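Local coordinates for protein pyridoxal kinase (Lactobacillus plantarum, PDB 3IBQ) that probably phosphorylates pyridoxal to pyridoxal 5'-phosphate at the expense of ATP, as a kinase of the ribokinase superfamily, at residues V137-T142 with V177-Q182. Sequence-based numbering, arbitrary orientation.
With ATP (adenosine-5'-triphosphate), chain B.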
loop_
_atom_site.group_PDB
_atom_site.type_symbol
_atom_site.label_atom_id
_atom_site.label_comp_id
_atom_site.label_asym_id
_atom_site.label_seq_id
_atom_site.Cartn_x
_atom_site.Cartn_y
_atom_site.Cartn_z
ATOM N N VAL A 137 -6.735 -4.480 -6.805
ATOM C CA VAL A 137 -5.497 -3.821 -7.177
ATOM C C VAL A 137 -4.365 -4.227 -6.263
ATOM O O VAL A 137 -4.551 -4.310 -5.099
ATOM C CB VAL A 137 -5.644 -2.263 -7.135
ATOM C CG1 VAL A 137 -4.379 -1.560 -7.329
ATOM C CG2 VAL A 137 -6.702 -1.729 -7.976
ATOM N N ILE A 138 -3.209 -4.486 -6.811
ATOM C CA ILE A 138 -2.014 -4.688 -6.030
ATOM C C ILE A 138 -0.957 -3.626 -6.366
ATOM O O ILE A 138 -0.864 -3.163 -7.487
ATOM C CB ILE A 138 -1.458 -6.106 -6.063
ATOM C CG1 ILE A 138 -0.934 -6.444 -7.475
ATOM C CG2 ILE A 138 -2.503 -7.078 -5.466
ATOM C CD1 ILE A 138 0.002 -7.565 -7.584
ATOM N N LEU A 139 -0.159 -3.254 -5.390
ATOM C CA LEU A 139 0.767 -2.194 -5.646
ATOM C C LEU A 139 2.236 -2.500 -5.415
ATOM O O LEU A 139 2.896 -1.762 -4.763
ATOM C CB LEU A 139 0.337 -0.932 -4.872
ATOM C CG LEU A 139 -1.072 -0.413 -5.026
ATOM C CD1 LEU A 139 -1.520 0.385 -3.814
ATOM C CD2 LEU A 139 -1.272 0.262 -6.315
ATOM N N PRO A 140 2.723 -3.588 -5.950
ATOM C CA PRO A 140 4.121 -3.891 -5.752
ATOM C C PRO A 140 5.101 -2.871 -6.361
ATOM O O PRO A 140 4.817 -2.270 -7.325
ATOM C CB PRO A 140 4.277 -5.196 -6.504
ATOM C CG PRO A 140 3.388 -5.093 -7.539
ATOM C CD PRO A 140 2.167 -4.478 -6.959
ATOM N N ASN A 141 6.258 -2.753 -5.756
ATOM C CA ASN A 141 7.356 -2.106 -6.380
ATOM C C ASN A 141 8.030 -3.167 -7.270
ATOM O O ASN A 141 7.645 -4.279 -7.285
ATOM C CB ASN A 141 8.344 -1.521 -5.398
ATOM C CG ASN A 141 9.009 -2.538 -4.547
ATOM O OD1 ASN A 141 9.303 -3.613 -4.952
ATOM N ND2 ASN A 141 9.259 -2.171 -3.347
ATOM N N THR A 142 9.074 -2.744 -7.942
ATOM C CA THR A 142 9.860 -3.554 -8.819
ATOM C C THR A 142 10.486 -4.795 -8.185
ATOM O O THR A 142 10.446 -5.821 -8.765
ATOM C CB THR A 142 10.851 -2.706 -9.581
ATOM O OG1 THR A 142 10.127 -1.752 -10.339
ATOM C CG2 THR A 142 11.566 -3.524 -10.502
ATOM N N VAL A 177 -0.290 -3.018 -10.489
ATOM C CA VAL A 177 0.298 -1.730 -10.714
ATOM C C VAL A 177 1.646 -1.677 -10.081
ATOM O O VAL A 177 1.763 -1.773 -8.891
ATOM C CB VAL A 177 -0.608 -0.532 -10.195
ATOM C CG1 VAL A 177 -0.009 0.756 -10.478
ATOM C CG2 VAL A 177 -1.933 -0.583 -10.748
ATOM N N ILE A 178 2.663 -1.549 -10.897
ATOM C CA ILE A 178 4.019 -1.462 -10.382
ATOM C C ILE A 178 4.280 0.016 -10.086
ATOM O O ILE A 178 4.174 0.778 -10.936
ATOM C CB ILE A 178 5.053 -2.078 -11.285
ATOM C CG1 ILE A 178 4.797 -3.574 -11.462
ATOM C CG2 ILE A 178 6.395 -1.756 -10.786
ATOM C CD1 ILE A 178 5.735 -4.241 -12.259
ATOM N N THR A 179 4.598 0.359 -8.845
ATOM C CA THR A 179 4.632 1.749 -8.313
ATOM C C THR A 179 5.897 2.670 -8.351
ATOM O O THR A 179 5.839 3.842 -8.134
ATOM C CB THR A 179 4.182 1.740 -6.839
ATOM O OG1 THR A 179 5.053 0.920 -6.099
ATOM C CG2 THR A 179 2.748 1.266 -6.722
ATOM N N ASP A 180 7.022 2.116 -8.581
ATOM C CA ASP A 180 8.205 2.916 -8.489
ATOM C C ASP A 180 8.977 2.892 -9.803
ATOM O O ASP A 180 10.166 2.875 -9.790
ATOM C CB ASP A 180 9.077 2.298 -7.409
ATOM C CG ASP A 180 9.422 0.861 -7.745
ATOM O OD1 ASP A 180 8.847 0.313 -8.659
ATOM O OD2 ASP A 180 10.323 0.327 -7.160
ATOM N N VAL A 181 8.264 2.811 -10.894
ATOM C CA VAL A 181 8.870 2.720 -12.187
ATOM C C VAL A 181 9.476 4.069 -12.579
ATOM O O VAL A 181 8.824 5.046 -12.575
ATOM C CB VAL A 181 7.920 2.247 -13.245
ATOM C CG1 VAL A 181 8.558 2.207 -14.550
ATOM C CG2 VAL A 181 7.310 0.941 -12.873
ATOM N N GLN A 182 10.741 4.050 -12.931
ATOM C CA GLN A 182 11.423 5.250 -13.375
ATOM C C GLN A 182 11.612 5.345 -14.889
ATOM O O GLN A 182 12.128 4.456 -15.501
ATOM C CB GLN A 182 12.717 5.421 -12.642
ATOM C CG GLN A 182 12.469 5.797 -11.265
ATOM C CD GLN A 182 13.662 5.754 -10.411
ATOM O OE1 GLN A 182 13.599 5.254 -9.321
ATOM N NE2 GLN A 182 14.751 6.285 -10.886
HETATM P PG ATP B . 8.541 3.501 0.698
HETATM O O1G ATP B . 8.981 4.824 1.324
HETATM O O2G ATP B . 9.653 2.550 0.746
HETATM O O3G ATP B . 7.118 3.103 1.019
HETATM P PB ATP B . 7.462 2.462 -1.566
HETATM O O1B ATP B . 6.620 1.953 -0.459
HETATM O O2B ATP B . 8.187 1.447 -2.397
HETATM O O3B ATP B . 8.489 3.437 -0.890
HETATM P PA ATP B . 7.806 4.340 -3.523
HETATM O O1A ATP B . 8.619 3.628 -4.476
HETATM O O2A ATP B . 8.500 5.315 -2.636
HETATM O O3A ATP B . 6.839 3.514 -2.548
HETATM O "O5'" ATP B . 6.675 5.045 -4.318
HETATM C "C5'" ATP B . 5.727 5.814 -3.681
HETATM C "C4'" ATP B . 5.313 6.889 -4.637
HETATM O "O4'" ATP B . 5.639 8.140 -4.080
HETATM C "C3'" ATP B . 5.947 6.850 -6.024
HETATM O "O3'" ATP B . 5.068 6.279 -6.895
HETATM C "C2'" ATP B . 5.870 8.265 -6.387
HETATM O "O2'" ATP B . 4.487 8.486 -6.655
HETATM C "C1'" ATP B . 6.180 8.948 -5.085
HETATM N N9 ATP B . 7.608 9.219 -4.799
HETATM C C8 ATP B . 8.415 8.488 -4.102
HETATM N N7 ATP B . 9.607 9.052 -4.018
HETATM C C5 ATP B . 9.585 10.163 -4.663
HETATM C C6 ATP B . 10.538 11.247 -5.006
HETATM N N6 ATP B . 11.779 11.248 -4.538
HETATM N N1 ATP B . 10.073 12.203 -5.740
HETATM C C2 ATP B . 8.850 12.225 -6.198
HETATM N N3 ATP B . 7.936 11.330 -5.940
HETATM C C4 ATP B . 8.244 10.282 -5.185
HETATM O O HOH W 1 4.518 0.187 -3.180
#
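Backbone bonding pairs residues 137-142 with 177-182 side by side, running the same way, with the N-H of Val177 meeting Ile138 O at 3.1 Å and that of Thr179 meeting Pro140 O at 3.0 Å. Both bonds are near straight, 158° and 159° at the hydrogen. Two CA-H...O contacts interleave with them, Leu139 CA to Val177 O and Ile178 CA to Pro140 O. Beyond Pro140 the pairing passes to a side chain. Asp180 OD1 accepts from Thr142 N at 3.1 Å and from Thr142 OG1 at 3.0 Å, both on its syn side but from opposite faces of the carboxylate plane, while OD2 takes a long, weak bond from the same N-H. The hydroxyl gets there because Thr142 OG1 stands anti to its own carbonyl carbon (chi1 -60°). This double grip falls at the start of helix 142-149, whose N-cap is Asn141. A lysine in place of Asp180 would probably leave Thr142 N and OG1 without their shared acceptor and free the helix start from this strand at that point. A water donates to Leu139 O and is also hydrogen-bonded to Thr179 OG1.

Strand 137-138 and the loop that follows it run beside strand 175-183, parallel neighbours in the central sheet of the ribokinase-like fold, and the loop and the middle of strand 175-183 border the nucleotide: Thr179 O accepts a hydrogen bond from ATP O3' at 2.8 Å, and Asp180 CB lies 3.3 Å from ATP O1A. Asn141, whose ND2 is bonded to Gly111 O, has its side chain about 4 Å from a magnesium ion.

Apolar contacts gather at the Val177 end. Leu139 and Val177 lie side by side, Leu139 CD2 to Val177 CB 4.0 Å, and Leu139 also packs on Ala218 and Ile221 of helix 213-226. Thr179 crosses Leu139 at about a right angle, presenting its CG2 methyl to Leu139 CB.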